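Local coordinates for glutathione S-transferase family protein (Pseudomonas putida, PDB 3LXZ) that catalyses the conjugation of reduced glutathione to a wide range of hydrophobic electrophiles, as a member of the glutathione S-transferase superfamily, at residues Gly75-Asp83 and Gln151-Phe159; Lys123-Phe134 and Val173-Phe182. All blocks are in the same frame, centred on the assembly; numbering follows the deposited sequence.

Interaction 1 of 2, residues Gly75-Asp83 and Gln151-Phe159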
ATOM      1  N   GLY A  75     -23.437  -2.526   7.841  1.00 24.69           N
ATOM      2  CA  GLY A  75     -23.886  -2.004   9.156  1.00 25.71           C
ATOM      3  C   GLY A  75     -22.924  -2.261  10.302  1.00 25.93           C
ATOM      4  O   GLY A  75     -21.829  -2.799  10.100  1.00 25.46           O
ATOM      5  N   GLY A  76     -23.320  -1.872  11.515  1.00 25.10           N
ATOM      6  CA  GLY A  76     -22.480  -2.109  12.681  1.00 25.06           C
ATOM      7  C   GLY A  76     -21.570  -0.939  13.005  1.00 25.01           C
ATOM      8  O   GLY A  76     -21.479   0.023  12.249  1.00 25.35           O
ATOM      9  N   LYS A  77     -20.926  -1.031  14.167  1.00 24.52           N
ATOM     10  CA  LYS A  77     -20.054  -0.007  14.716  1.00 23.66           C
ATOM     11  C   LYS A  77     -19.161   0.632  13.642  1.00 22.60           C
ATOM     12  O   LYS A  77     -18.454  -0.080  12.940  1.00 22.39           O
ATOM     13  CB  LYS A  77     -19.196  -0.708  15.762  1.00 24.26           C
ATOM     14  CG  LYS A  77     -18.065   0.101  16.360  1.00 26.61           C
ATOM     15  CD  LYS A  77     -17.698  -0.486  17.685  1.00 30.27           C
ATOM     16  CE  LYS A  77     -16.292  -0.076  18.081  1.00 31.91           C
ATOM     17  NZ  LYS A  77     -15.977  -0.620  19.431  1.00 33.16           N
ATOM     18  N   ALA A  78     -19.190   1.958  13.511  1.00 21.44           N
ATOM     19  CA  ALA A  78     -18.247   2.659  12.618  1.00 20.87           C
ATOM     20  C   ALA A  78     -16.791   2.488  13.101  1.00 20.10           C
ATOM     21  O   ALA A  78     -16.500   2.552  14.317  1.00 19.05           O
ATOM     22  CB  ALA A  78     -18.600   4.130  12.511  1.00 21.15           C
ATOM     23  N   LEU A  79     -15.898   2.223  12.151  1.00 19.48           N
ATOM     24  CA  LEU A  79     -14.452   2.077  12.435  1.00 19.35           C
ATOM     25  C   LEU A  79     -13.639   3.206  11.784  1.00 19.52           C
ATOM     26  O   LEU A  79     -12.410   3.079  11.542  1.00 19.44           O
ATOM     27  CB  LEU A  79     -13.918   0.695  12.027  1.00 19.38           C
ATOM     28  CG  LEU A  79     -14.586  -0.538  12.666  1.00 20.04           C
ATOM     29  CD1 LEU A  79     -13.976  -1.832  12.122  1.00 19.77           C
ATOM     30  CD2 LEU A  79     -14.466  -0.471  14.164  1.00 21.65           C
ATOM     31  N   LEU A  80     -14.341   4.313  11.522  1.00 19.15           N
ATOM     32  CA  LEU A  80     -13.772   5.543  10.986  1.00 19.11           C
ATOM     33  C   LEU A  80     -14.440   6.712  11.658  1.00 20.08           C
ATOM     34  O   LEU A  80     -15.637   6.601  12.018  1.00 20.68           O
ATOM     35  CB  LEU A  80     -14.052   5.683   9.485  1.00 19.12           C
ATOM     36  CG  LEU A  80     -13.299   4.724   8.595  1.00 19.86           C
ATOM     37  CD1 LEU A  80     -13.799   4.898   7.171  1.00 21.28           C
ATOM     38  CD2 LEU A  80     -11.809   5.029   8.749  1.00 19.62           C
ATOM     39  N   PRO A  81     -13.703   7.834  11.817  1.00 20.71           N
ATOM     40  CA  PRO A  81     -14.329   9.095  12.260  1.00 21.91           C
ATOM     41  C   PRO A  81     -15.339   9.639  11.214  1.00 22.62           C
ATOM     42  O   PRO A  81     -15.389   9.127  10.085  1.00 22.08           O
ATOM     43  CB  PRO A  81     -13.147  10.044  12.469  1.00 21.91           C
ATOM     44  CG  PRO A  81     -11.943   9.407  11.750  1.00 20.65           C
ATOM     45  CD  PRO A  81     -12.236   7.948  11.609  1.00 20.16           C
ATOM     46  N   ALA A  82     -16.152  10.635  11.605  1.00 23.98           N
ATOM     47  CA  ALA A  82     -17.192  11.208  10.728  1.00 24.38           C
ATOM     48  C   ALA A  82     -16.652  12.168   9.632  1.00 23.88           C
ATOM     49  O   ALA A  82     -17.265  12.317   8.575  1.00 24.69           O
ATOM     50  CB  ALA A  82     -18.269  11.947  11.579  1.00 24.99           C
ATOM     51  N   ASP A  83     -15.516  12.808   9.891  1.00 23.42           N
ATOM     52  CA  ASP A  83     -15.005  13.874   9.004  1.00 22.82           C
ATOM     53  C   ASP A  83     -14.012  13.353   7.954  1.00 22.19           C
ATOM     54  O   ASP A  83     -13.135  12.508   8.261  1.00 20.81           O
ATOM     55  CB  ASP A  83     -14.347  14.987   9.816  1.00 23.65           C
ATOM     56  CG  ASP A  83     -13.123  14.496  10.586  1.00 24.59           C
ATOM     57  OD1 ASP A  83     -13.281  13.530  11.379  1.00 23.64           O
ATOM     58  OD2 ASP A  83     -12.016  15.061  10.388  1.00 20.90           O
ATOM     59  N   GLN A 151     -10.774   6.884  19.426  1.00 22.31           N
ATOM     60  CA  GLN A 151     -11.699   5.776  19.088  1.00 22.63           C
ATOM     61  C   GLN A 151     -11.009   4.694  18.265  1.00 21.34           C
ATOM     62  O   GLN A 151     -10.121   4.994  17.478  1.00 20.24           O
ATOM     63  CB  GLN A 151     -12.900   6.274  18.279  1.00 23.74           C
ATOM     64  CG  GLN A 151     -13.710   7.418  18.909  1.00 29.78           C
ATOM     65  CD  GLN A 151     -14.956   6.919  19.612  1.00 37.55           C
ATOM     66  OE1 GLN A 151     -14.912   6.490  20.771  1.00 41.51           O
ATOM     67  NE2 GLN A 151     -16.081   6.962  18.907  1.00 40.17           N
ATOM     68  N   LEU A 152     -11.454   3.449  18.434  1.00 20.02           N
ATOM     69  CA  LEU A 152     -10.982   2.329  17.613  1.00 19.93           C
ATOM     70  C   LEU A 152     -11.286   2.621  16.132  1.00 18.76           C
ATOM     71  O   LEU A 152     -12.414   3.003  15.787  1.00 19.19           O
ATOM     72  CB  LEU A 152     -11.667   1.019  18.048  1.00 20.35           C
ATOM     73  CG  LEU A 152     -11.331  -0.204  17.189  1.00 20.43           C
ATOM     74  CD1 LEU A 152      -9.940  -0.573  17.521  1.00 20.36           C
ATOM     75  CD2 LEU A 152     -12.240  -1.395  17.502  1.00 26.51           C
ATOM     76  N   THR A 153     -10.274   2.489  15.280  1.00 17.78           N
ATOM     77  CA  THR A 153     -10.453   2.652  13.821  1.00 15.96           C
ATOM     78  C   THR A 153      -9.739   1.528  13.087  1.00 15.99           C
ATOM     79  O   THR A 153      -9.023   0.744  13.709  1.00 15.91           O
ATOM     80  CB  THR A 153      -9.878   3.970  13.273  1.00 15.79           C
ATOM     81  OG1 THR A 153      -8.444   3.974  13.387  1.00 17.77           O
ATOM     82  CG2 THR A 153     -10.435   5.165  13.999  1.00 15.94           C
ATOM     83  N   LEU A 154      -9.922   1.469  11.752  1.00 15.83           N
ATOM     84  CA  LEU A 154      -9.183   0.553  10.904  1.00 15.45           C
ATOM     85  C   LEU A 154      -7.680   0.532  11.145  1.00 15.53           C
ATOM     86  O   LEU A 154      -7.039  -0.525  11.070  1.00 16.45           O
ATOM     87  CB  LEU A 154      -9.445   0.876   9.419  1.00 16.11           C
ATOM     88  CG  LEU A 154     -10.924   0.950   9.019  1.00 13.79           C
ATOM     89  CD1 LEU A 154     -11.056   1.349   7.529  1.00 17.59           C
ATOM     90  CD2 LEU A 154     -11.685  -0.349   9.293  1.00 16.79           C
ATOM     91  N   ALA A 155      -7.102   1.689  11.395  1.00 15.69           N
ATOM     92  CA  ALA A 155      -5.663   1.709  11.617  1.00 15.70           C
ATOM     93  C   ALA A 155      -5.237   0.884  12.828  1.00 17.12           C
ATOM     94  O   ALA A 155      -4.112   0.366  12.836  1.00 16.71           O
ATOM     95  CB  ALA A 155      -5.147   3.143  11.737  1.00 15.61           C
ATOM     96  N   ASP A 156      -6.122   0.733  13.827  1.00 16.34           N
ATOM     97  CA  ASP A 156      -5.787  -0.095  14.996  1.00 16.55           C
ATOM     98  C   ASP A 156      -5.729  -1.574  14.680  1.00 16.55           C
ATOM     99  O   ASP A 156      -5.026  -2.306  15.356  1.00 16.89           O
ATOM    100  CB  ASP A 156      -6.783   0.163  16.123  1.00 16.98           C
ATOM    101  CG  ASP A 156      -6.710   1.573  16.608  1.00 16.32           C
ATOM    102  OD1 ASP A 156      -5.635   1.926  17.190  1.00 16.03           O
ATOM    103  OD2 ASP A 156      -7.675   2.330  16.388  1.00 17.24           O
ATOM    104  N   LEU A 157      -6.529  -2.012  13.694  1.00 15.91           N
ATOM    105  CA  LEU A 157      -6.471  -3.373  13.201  1.00 16.53           C
ATOM    106  C   LEU A 157      -5.126  -3.663  12.531  1.00 16.16           C
ATOM    107  O   LEU A 157      -4.482  -4.672  12.833  1.00 16.49           O
ATOM    108  CB  LEU A 157      -7.660  -3.686  12.271  1.00 16.77           C
ATOM    109  CG  LEU A 157      -9.061  -3.237  12.759  1.00 17.64           C
ATOM    110  CD1 LEU A 157     -10.167  -3.579  11.726  1.00 16.98           C
ATOM    111  CD2 LEU A 157      -9.378  -3.810  14.150  1.00 19.88           C
HETATM  112  N   MSE A 158      -4.678  -2.787  11.629  1.00 16.00           N
HETATM  113  CA  MSE A 158      -3.359  -2.989  11.018  1.00 16.32           C
HETATM  114  C   MSE A 158      -2.260  -2.907  12.087  1.00 15.73           C
HETATM  115  O   MSE A 158      -1.300  -3.683  12.059  1.00 15.94           O
HETATM  116  CB  MSE A 158      -3.149  -1.927   9.926  1.00 15.43           C
HETATM  117  CG  MSE A 158      -1.818  -1.937   9.217  1.00 19.36           C
HETATM  118 SE   MSE A 158      -1.534  -3.455   8.043  1.00 18.01          SE
HETATM  119  CE  MSE A 158      -3.038  -3.369   6.790  1.00 18.81           C
ATOM    120  N   PHE A 159      -2.387  -1.979  13.024  1.00 15.39           N
ATOM    121  CA  PHE A 159      -1.432  -1.898  14.147  1.00 16.02           C
ATOM    122  C   PHE A 159      -1.352  -3.200  14.956  1.00 16.37           C
ATOM    123  O   PHE A 159      -0.296  -3.733  15.182  1.00 15.33           O
ATOM    124  CB  PHE A 159      -1.832  -0.756  15.075  1.00 15.77           C
ATOM    125  CG  PHE A 159      -1.029  -0.697  16.370  1.00 15.56           C
ATOM    126  CD1 PHE A 159       0.128   0.082  16.442  1.00 15.99           C
ATOM    127  CD2 PHE A 159      -1.438  -1.405  17.500  1.00 15.83           C
ATOM    128  CE1 PHE A 159       0.887   0.150  17.619  1.00 16.22           C
ATOM    129  CE2 PHE A 159      -0.702  -1.323  18.702  1.00 15.55           C
ATOM    130  CZ  PHE A 159       0.468  -0.574  18.746  1.00 13.55           C
TER
HETATM  131  O   HOH W   1     -15.103   2.576  16.628  1.00 23.28           O
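Leu79 meets three leucines of the other segment, through CB and both of its methyls. Its CB lies against Leu154 CD2 at 3.7 Å, with Leu79 CD1 also close to that methyl, the two side chains crossing at about a right angle. Leu152, by contrast, runs alongside and points the same way, so that Leu79 and Leu152 meet through their CD2 methyls, 4.1 Å apart. Leu79 CD1 also approaches CD1 of Leu157, one turn further along the helix. With its CG opposite the carbonyl carbon and beside the backbone N (chi1 -58°), Leu79 directs these methyls at the leucines, while its carbonyl oxygen faces the N-H of Leu154.

Leu79 O takes that N-H from Leu154 N at 3.0 Å, in the carbonyl plane but somewhat bent (146° at the hydrogen), and Thr153 CA makes a CA-H...O contact with the same oxygen, also at 3.0 Å. Leu154 uses its two methyls on different neighbours: while CD2 faces Leu79, Leu154 CD1 packs obliquely on Leu80 CD2 at 3.9 Å. Farther out, Thr153 CG2 lies crosswise against Pro81 CD, and a water donates to both Ala78 O and Leu152 O, bridging the two backbones. Lys77 extends toward Leu152, but its NZ is engaged by Glu23 in a salt bridge.

The helix start is fixed by its own residues as well. Asp156 OD2 accepts from Thr153 N at 2.8 Å through its anti lone pair, and Thr153 OG1 accepts a weak bond from Ala155 N. Leu157 also touches Leu19 and Ala20 of helix 12-23. Thr153 and Asp156 thus form a capping box at the head of helix 154-174, and that helix start docks on the linker joining the thioredoxin-like N-terminal domain to the helical C-terminal domain of a glutathione S-transferase.

Interaction 2 of 2, residues Lys123-Phe134 and Val173-Phe182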
ATOM      1  N   LYS A 123      18.427  -8.563   5.942  1.00 23.67           N
ATOM      2  CA  LYS A 123      18.332  -8.186   7.373  1.00 23.97           C
ATOM      3  C   LYS A 123      18.681  -6.716   7.613  1.00 24.55           C
ATOM      4  O   LYS A 123      17.951  -5.985   8.319  1.00 23.52           O
ATOM      5  CB  LYS A 123      19.196  -9.128   8.244  1.00 25.40           C
ATOM      6  CG  LYS A 123      18.550 -10.519   8.442  1.00 28.05           C
ATOM      7  CD  LYS A 123      19.237 -11.350   9.530  1.00 31.65           C
ATOM      8  CE  LYS A 123      20.319 -12.263   8.968  1.00 33.25           C
ATOM      9  NZ  LYS A 123      20.386 -13.567   9.738  1.00 35.59           N
ATOM     10  N   GLU A 124      19.786  -6.281   7.006  1.00 24.05           N
ATOM     11  CA  GLU A 124      20.228  -4.888   7.066  1.00 24.70           C
ATOM     12  C   GLU A 124      19.135  -3.957   6.601  1.00 23.54           C
ATOM     13  O   GLU A 124      18.873  -2.953   7.249  1.00 21.84           O
ATOM     14  CB  GLU A 124      21.469  -4.654   6.205  1.00 25.80           C
ATOM     15  CG  GLU A 124      22.673  -5.380   6.717  1.00 31.62           C
ATOM     16  CD  GLU A 124      23.917  -5.304   5.811  1.00 38.97           C
ATOM     17  OE1 GLU A 124      23.843  -4.888   4.610  1.00 40.72           O
ATOM     18  OE2 GLU A 124      24.984  -5.680   6.344  1.00 42.28           O
ATOM     19  N   LYS A 125      18.509  -4.289   5.471  1.00 23.42           N
ATOM     20  CA  LYS A 125      17.494  -3.428   4.909  1.00 23.10           C
ATOM     21  C   LYS A 125      16.261  -3.422   5.825  1.00 22.28           C
ATOM     22  O   LYS A 125      15.692  -2.365   6.081  1.00 22.04           O
ATOM     23  CB  LYS A 125      17.179  -3.818   3.449  1.00 24.51           C
ATOM     24  CG  LYS A 125      16.086  -3.006   2.760  1.00 28.44           C
ATOM     25  CD  LYS A 125      16.239  -1.493   2.987  1.00 33.06           C
ATOM     26  CE  LYS A 125      15.367  -0.681   2.040  1.00 35.30           C
ATOM     27  NZ  LYS A 125      16.061  -0.397   0.777  1.00 35.75           N
ATOM     28  N   ALA A 126      15.877  -4.586   6.344  1.00 20.63           N
ATOM     29  CA  ALA A 126      14.757  -4.658   7.274  1.00 20.47           C
ATOM     30  C   ALA A 126      14.985  -3.845   8.532  1.00 20.07           C
ATOM     31  O   ALA A 126      14.087  -3.157   8.986  1.00 19.76           O
ATOM     32  CB  ALA A 126      14.397  -6.090   7.621  1.00 20.02           C
ATOM     33  N   ARG A 127      16.176  -3.914   9.104  1.00 19.10           N
ATOM     34  CA  ARG A 127      16.474  -3.098  10.278  1.00 18.80           C
ATOM     35  C   ARG A 127      16.292  -1.593  10.002  1.00 18.96           C
ATOM     36  O   ARG A 127      15.639  -0.901  10.766  1.00 19.18           O
ATOM     37  CB  ARG A 127      17.903  -3.369  10.772  1.00 19.18           C
ATOM     38  CG  ARG A 127      18.292  -2.562  12.060  1.00 20.95           C
ATOM     39  CD  ARG A 127      19.792  -2.689  12.377  1.00 24.85           C
ATOM     40  NE  ARG A 127      20.169  -4.092  12.369  1.00 29.50           N
ATOM     41  CZ  ARG A 127      20.184  -4.873  13.442  1.00 32.70           C
ATOM     42  NH1 ARG A 127      19.881  -4.380  14.644  1.00 35.77           N
ATOM     43  NH2 ARG A 127      20.524  -6.147  13.314  1.00 32.65           N
ATOM     44  N   ALA A 128      16.851  -1.091   8.899  1.00 18.53           N
ATOM     45  CA  ALA A 128      16.729   0.330   8.594  1.00 18.21           C
ATOM     46  C   ALA A 128      15.247   0.675   8.331  1.00 19.15           C
ATOM     47  O   ALA A 128      14.737   1.703   8.819  1.00 18.88           O
ATOM     48  CB  ALA A 128      17.616   0.707   7.382  1.00 18.95           C
ATOM     49  N   ASP A 129      14.566  -0.177   7.573  1.00 18.59           N
ATOM     50  CA  ASP A 129      13.147   0.075   7.237  1.00 18.26           C
ATOM     51  C   ASP A 129      12.239   0.071   8.479  1.00 18.19           C
ATOM     52  O   ASP A 129      11.339   0.924   8.601  1.00 17.75           O
ATOM     53  CB  ASP A 129      12.631  -0.929   6.202  1.00 17.68           C
ATOM     54  CG  ASP A 129      13.131  -0.654   4.804  1.00 21.21           C
ATOM     55  OD1 ASP A 129      13.608   0.466   4.513  1.00 24.31           O
ATOM     56  OD2 ASP A 129      13.005  -1.568   3.959  1.00 23.45           O
ATOM     57  N   LEU A 130      12.465  -0.883   9.383  1.00 17.25           N
ATOM     58  CA  LEU A 130      11.685  -0.968  10.625  1.00 17.61           C
ATOM     59  C   LEU A 130      11.954   0.161  11.593  1.00 17.95           C
ATOM     60  O   LEU A 130      11.030   0.753  12.164  1.00 18.94           O
ATOM     61  CB  LEU A 130      11.880  -2.304  11.313  1.00 17.17           C
ATOM     62  CG  LEU A 130      11.097  -3.387  10.573  1.00 18.07           C
ATOM     63  CD1 LEU A 130      11.560  -4.750  10.939  1.00 18.04           C
ATOM     64  CD2 LEU A 130       9.624  -3.209  10.882  1.00 16.41           C
ATOM     65  N   LEU A 131      13.227   0.487  11.757  1.00 18.22           N
ATOM     66  CA  LEU A 131      13.568   1.655  12.537  1.00 19.41           C
ATOM     67  C   LEU A 131      12.852   2.899  11.980  1.00 19.18           C
ATOM     68  O   LEU A 131      12.329   3.704  12.738  1.00 20.11           O
ATOM     69  CB  LEU A 131      15.080   1.873  12.551  1.00 19.71           C
ATOM     70  CG  LEU A 131      15.852   0.938  13.469  1.00 19.97           C
ATOM     71  CD1 LEU A 131      17.349   1.305  13.394  1.00 24.10           C
ATOM     72  CD2 LEU A 131      15.372   1.004  14.961  1.00 22.29           C
ATOM     73  N   ALA A 132      12.818   3.052  10.659  1.00 18.16           N
ATOM     74  CA  ALA A 132      12.160   4.242  10.111  1.00 18.26           C
ATOM     75  C   ALA A 132      10.637   4.145  10.253  1.00 17.39           C
ATOM     76  O   ALA A 132       9.946   5.145  10.507  1.00 17.59           O
ATOM     77  CB  ALA A 132      12.580   4.474   8.641  1.00 17.19           C
ATOM     78  N   GLY A 133      10.115   2.931  10.134  1.00 16.90           N
ATOM     79  CA  GLY A 133       8.667   2.742  10.167  1.00 16.44           C
ATOM     80  C   GLY A 133       8.123   2.999  11.553  1.00 17.22           C
ATOM     81  O   GLY A 133       7.061   3.623  11.727  1.00 16.97           O
ATOM     82  N   PHE A 134       8.842   2.510  12.551  1.00 16.69           N
ATOM     83  CA  PHE A 134       8.476   2.768  13.948  1.00 15.90           C
ATOM     84  C   PHE A 134       8.623   4.253  14.302  1.00 16.61           C
ATOM     85  O   PHE A 134       7.784   4.788  15.040  1.00 15.94           O
ATOM     86  CB  PHE A 134       9.268   1.863  14.911  1.00 17.09           C
ATOM     87  CG  PHE A 134       8.639   0.516  15.090  1.00 15.78           C
ATOM     88  CD1 PHE A 134       7.494   0.384  15.871  1.00 16.21           C
ATOM     89  CD2 PHE A 134       9.148  -0.612  14.456  1.00 18.04           C
ATOM     90  CE1 PHE A 134       6.858  -0.870  16.033  1.00 16.28           C
ATOM     91  CE2 PHE A 134       8.523  -1.890  14.640  1.00 19.22           C
ATOM     92  CZ  PHE A 134       7.374  -2.005  15.419  1.00 18.79           C
ATOM     93  N   VAL A 173      15.355 -11.722  15.383  1.00 28.48           N
ATOM     94  CA  VAL A 173      16.243 -11.582  14.218  1.00 27.08           C
ATOM     95  C   VAL A 173      17.227 -10.406  14.340  1.00 27.21           C
ATOM     96  O   VAL A 173      18.391 -10.512  13.949  1.00 26.34           O
ATOM     97  CB  VAL A 173      15.417 -11.435  12.892  1.00 27.39           C
ATOM     98  CG1 VAL A 173      16.334 -11.372  11.660  1.00 27.12           C
ATOM     99  CG2 VAL A 173      14.402 -12.559  12.749  1.00 25.91           C
ATOM    100  N   LEU A 174      16.764  -9.279  14.856  1.00 26.86           N
ATOM    101  CA  LEU A 174      17.546  -8.067  14.758  1.00 28.08           C
ATOM    102  C   LEU A 174      18.205  -7.634  16.063  1.00 28.47           C
ATOM    103  O   LEU A 174      18.998  -6.690  16.065  1.00 28.93           O
ATOM    104  CB  LEU A 174      16.672  -6.943  14.204  1.00 27.68           C
ATOM    105  CG  LEU A 174      16.032  -7.217  12.828  1.00 27.58           C
ATOM    106  CD1 LEU A 174      15.234  -6.004  12.364  1.00 27.09           C
ATOM    107  CD2 LEU A 174      17.090  -7.556  11.793  1.00 29.41           C
ATOM    108  N   ASN A 175      17.852  -8.301  17.161  1.00 29.83           N
ATOM    109  CA  ASN A 175      18.310  -7.928  18.517  1.00 30.32           C
ATOM    110  C   ASN A 175      17.873  -6.507  18.940  1.00 30.12           C
ATOM    111  O   ASN A 175      18.639  -5.762  19.563  1.00 30.08           O
ATOM    112  CB  ASN A 175      19.843  -8.102  18.643  1.00 31.51           C
ATOM    113  CG  ASN A 175      20.327  -9.511  18.228  1.00 34.61           C
ATOM    114  OD1 ASN A 175      21.143  -9.655  17.308  1.00 39.80           O
ATOM    115  ND2 ASN A 175      19.806 -10.551  18.894  1.00 36.33           N
ATOM    116  N   ILE A 176      16.636  -6.138  18.592  1.00 29.02           N
ATOM    117  CA  ILE A 176      16.071  -4.812  18.907  1.00 28.74           C
ATOM    118  C   ILE A 176      14.633  -5.004  19.378  1.00 28.09           C
ATOM    119  O   ILE A 176      13.847  -5.690  18.732  1.00 27.81           O
ATOM    120  CB  ILE A 176      16.042  -3.866  17.671  1.00 29.07           C
ATOM    121  CG1 ILE A 176      17.413  -3.762  16.996  1.00 29.54           C
ATOM    122  CG2 ILE A 176      15.490  -2.475  18.033  1.00 28.87           C
ATOM    123  CD1 ILE A 176      17.385  -2.996  15.650  1.00 30.45           C
ATOM    124  N   ASP A 177      14.295  -4.428  20.521  1.00 27.12           N
ATOM    125  CA  ASP A 177      12.912  -4.460  20.992  1.00 27.14           C
ATOM    126  C   ASP A 177      12.356  -3.091  20.655  1.00 26.42           C
ATOM    127  O   ASP A 177      12.653  -2.111  21.325  1.00 26.34           O
ATOM    128  CB  ASP A 177      12.871  -4.772  22.505  1.00 26.78           C
ATOM    129  CG  ASP A 177      11.465  -4.886  23.064  1.00 28.93           C
ATOM    130  OD1 ASP A 177      10.482  -4.504  22.386  1.00 23.76           O
ATOM    131  OD2 ASP A 177      11.330  -5.354  24.229  1.00 29.51           O
ATOM    132  N   PHE A 178      11.577  -3.020  19.581  1.00 26.23           N
ATOM    133  CA  PHE A 178      11.017  -1.754  19.159  1.00 25.47           C
ATOM    134  C   PHE A 178      10.041  -1.204  20.201  1.00 26.05           C
ATOM    135  O   PHE A 178       9.891  -0.002  20.344  1.00 26.59           O
ATOM    136  CB  PHE A 178      10.316  -1.881  17.785  1.00 25.51           C
ATOM    137  CG  PHE A 178      11.226  -2.354  16.667  1.00 24.67           C
ATOM    138  CD1 PHE A 178      12.212  -1.527  16.144  1.00 22.62           C
ATOM    139  CD2 PHE A 178      11.063  -3.616  16.126  1.00 23.63           C
ATOM    140  CE1 PHE A 178      13.047  -1.973  15.116  1.00 23.72           C
ATOM    141  CE2 PHE A 178      11.898  -4.069  15.094  1.00 23.86           C
ATOM    142  CZ  PHE A 178      12.877  -3.246  14.603  1.00 22.84           C
ATOM    143  N   LEU A 179       9.362  -2.071  20.927  1.00 25.72           N
ATOM    144  CA  LEU A 179       8.340  -1.589  21.850  1.00 25.19           C
ATOM    145  C   LEU A 179       8.906  -1.162  23.219  1.00 25.45           C
ATOM    146  O   LEU A 179       8.220  -0.478  23.970  1.00 25.58           O
ATOM    147  CB  LEU A 179       7.223  -2.619  21.999  1.00 25.72           C
ATOM    148  CG  LEU A 179       6.391  -2.883  20.741  1.00 24.24           C
ATOM    149  CD1 LEU A 179       5.399  -4.030  20.970  1.00 24.98           C
ATOM    150  CD2 LEU A 179       5.644  -1.622  20.306  1.00 23.10           C
ATOM    151  N   ALA A 180      10.160  -1.517  23.511  1.00 25.22           N
ATOM    152  CA  ALA A 180      10.789  -1.136  24.790  1.00 25.75           C
ATOM    153  C   ALA A 180      10.897   0.377  25.003  1.00 25.77           C
ATOM    154  O   ALA A 180      10.833   0.831  26.143  1.00 26.27           O
ATOM    155  CB  ALA A 180      12.170  -1.792  24.945  1.00 26.01           C
ATOM    156  N   ASP A 181      11.074   1.122  23.906  0.50 25.70           N
ATOM    157  CA  ASP A 181      11.160   2.585  23.932  0.50 25.83           C
ATOM    158  C   ASP A 181       9.982   3.314  23.260  0.50 25.40           C
ATOM    159  O   ASP A 181      10.112   4.472  22.844  0.50 25.30           O
ATOM    160  CB  ASP A 181      12.491   3.058  23.339  0.50 26.40           C
ATOM    161  CG  ASP A 181      13.472   3.499  24.407  0.50 27.34           C
ATOM    162  OD1 ASP A 181      13.616   2.775  25.420  0.50 28.36           O
ATOM    163  OD2 ASP A 181      14.078   4.585  24.241  0.50 30.77           O
ATOM    164  N   PHE A 182       8.836   2.638  23.183  1.00 24.67           N
ATOM    165  CA  PHE A 182       7.645   3.178  22.502  1.00 23.45           C
ATOM    166  C   PHE A 182       6.454   2.862  23.390  1.00 22.78           C
ATOM    167  O   PHE A 182       5.627   2.020  23.032  1.00 22.41           O
ATOM    168  CB  PHE A 182       7.467   2.458  21.145  1.00 23.55           C
ATOM    169  CG  PHE A 182       6.581   3.184  20.155  1.00 22.70           C
ATOM    170  CD1 PHE A 182       5.761   4.246  20.555  1.00 20.67           C
ATOM    171  CD2 PHE A 182       6.555   2.780  18.803  1.00 22.39           C
ATOM    172  CE1 PHE A 182       4.976   4.923  19.641  1.00 21.14           C
ATOM    173  CE2 PHE A 182       5.737   3.434  17.875  1.00 20.95           C
ATOM    174  CZ  PHE A 182       4.941   4.503  18.289  1.00 22.65           C
TER
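Phe134 and Phe178 form the aromatic part of this contact. Their planes are nearly parallel, at 13°, but the rings are slid apart, with centroids 4.5 Å apart and little overlap. The slide brings the CB of Phe178 over the centre of the Phe134 ring, 3.6 Å from its centroid, as a CH-pi contact. Phe182 comes in differently, its CD2 lying at the edge of the Phe134 ring, 3.9 Å from Phe134 CD1; the Phe182 ring also meets Phe143 and makes a cation-pi contact with Lys138.

Aliphatic groups close in round the Phe178 ring. Leu131 CD2 sits at its edge near Phe178 CE1, and Leu130 CB approaches Phe178 CZ obliquely at 3.6 Å. Leu130 CD1 also reaches Leu174 CD1, their side chains at about a right angle, and Lys123 CD rests on Val173 CG1 while its NZ is held by Glu111. Replacing Phe178 with alanine is likely to open a gap beside Leu130 and Leu131 and leave the Phe134 ring without its near-parallel neighbour.

Polar bonding is concentrated at Arg127. With CG extended away from the backbone N (chi1 -178°) and the chain bent at chi3, the guanidinium turns to Leu174 O. Arg127 NH1 donates to Leu174 O at 2.9 Å, in the carbonyl plane and on a lone pair, although the oxygen stands out of the guanidinium plane; Arg127 NH2 adds a weak bond to Leu174 O at 3.2 Å. Leu174 CB and CD2 lie over one face of the guanidinium.

The chemistry is thus divided: carbon-on-carbon packing makes up most of the interface, and the charged group is spent on a carbonyl at the end of helix 154-174, where a positive charge is likely to interact favourably with the helix dipole.

How the interactions relate
The two contacts lie at either end of helix 154-174: interaction 1 at its start, interaction 2 at its finish and in the chain that follows. Their centres are 27 Å apart, and their nearest atoms, about 6 Å apart, do not touch. Along the sequence the segments alternate, 75-83, 123-134, 151-159 and 173-182, so the two contacts interlock in chain order. One helix thus meets the interdomain linker at its first turn and, at its last, helix 120-140 within the all-helical C-terminal domain. The pair illustrates how the two ends of a single helix can face different parts of a fold, here the linker leading from the glutathione-binding N-terminal domain and a neighbouring helix.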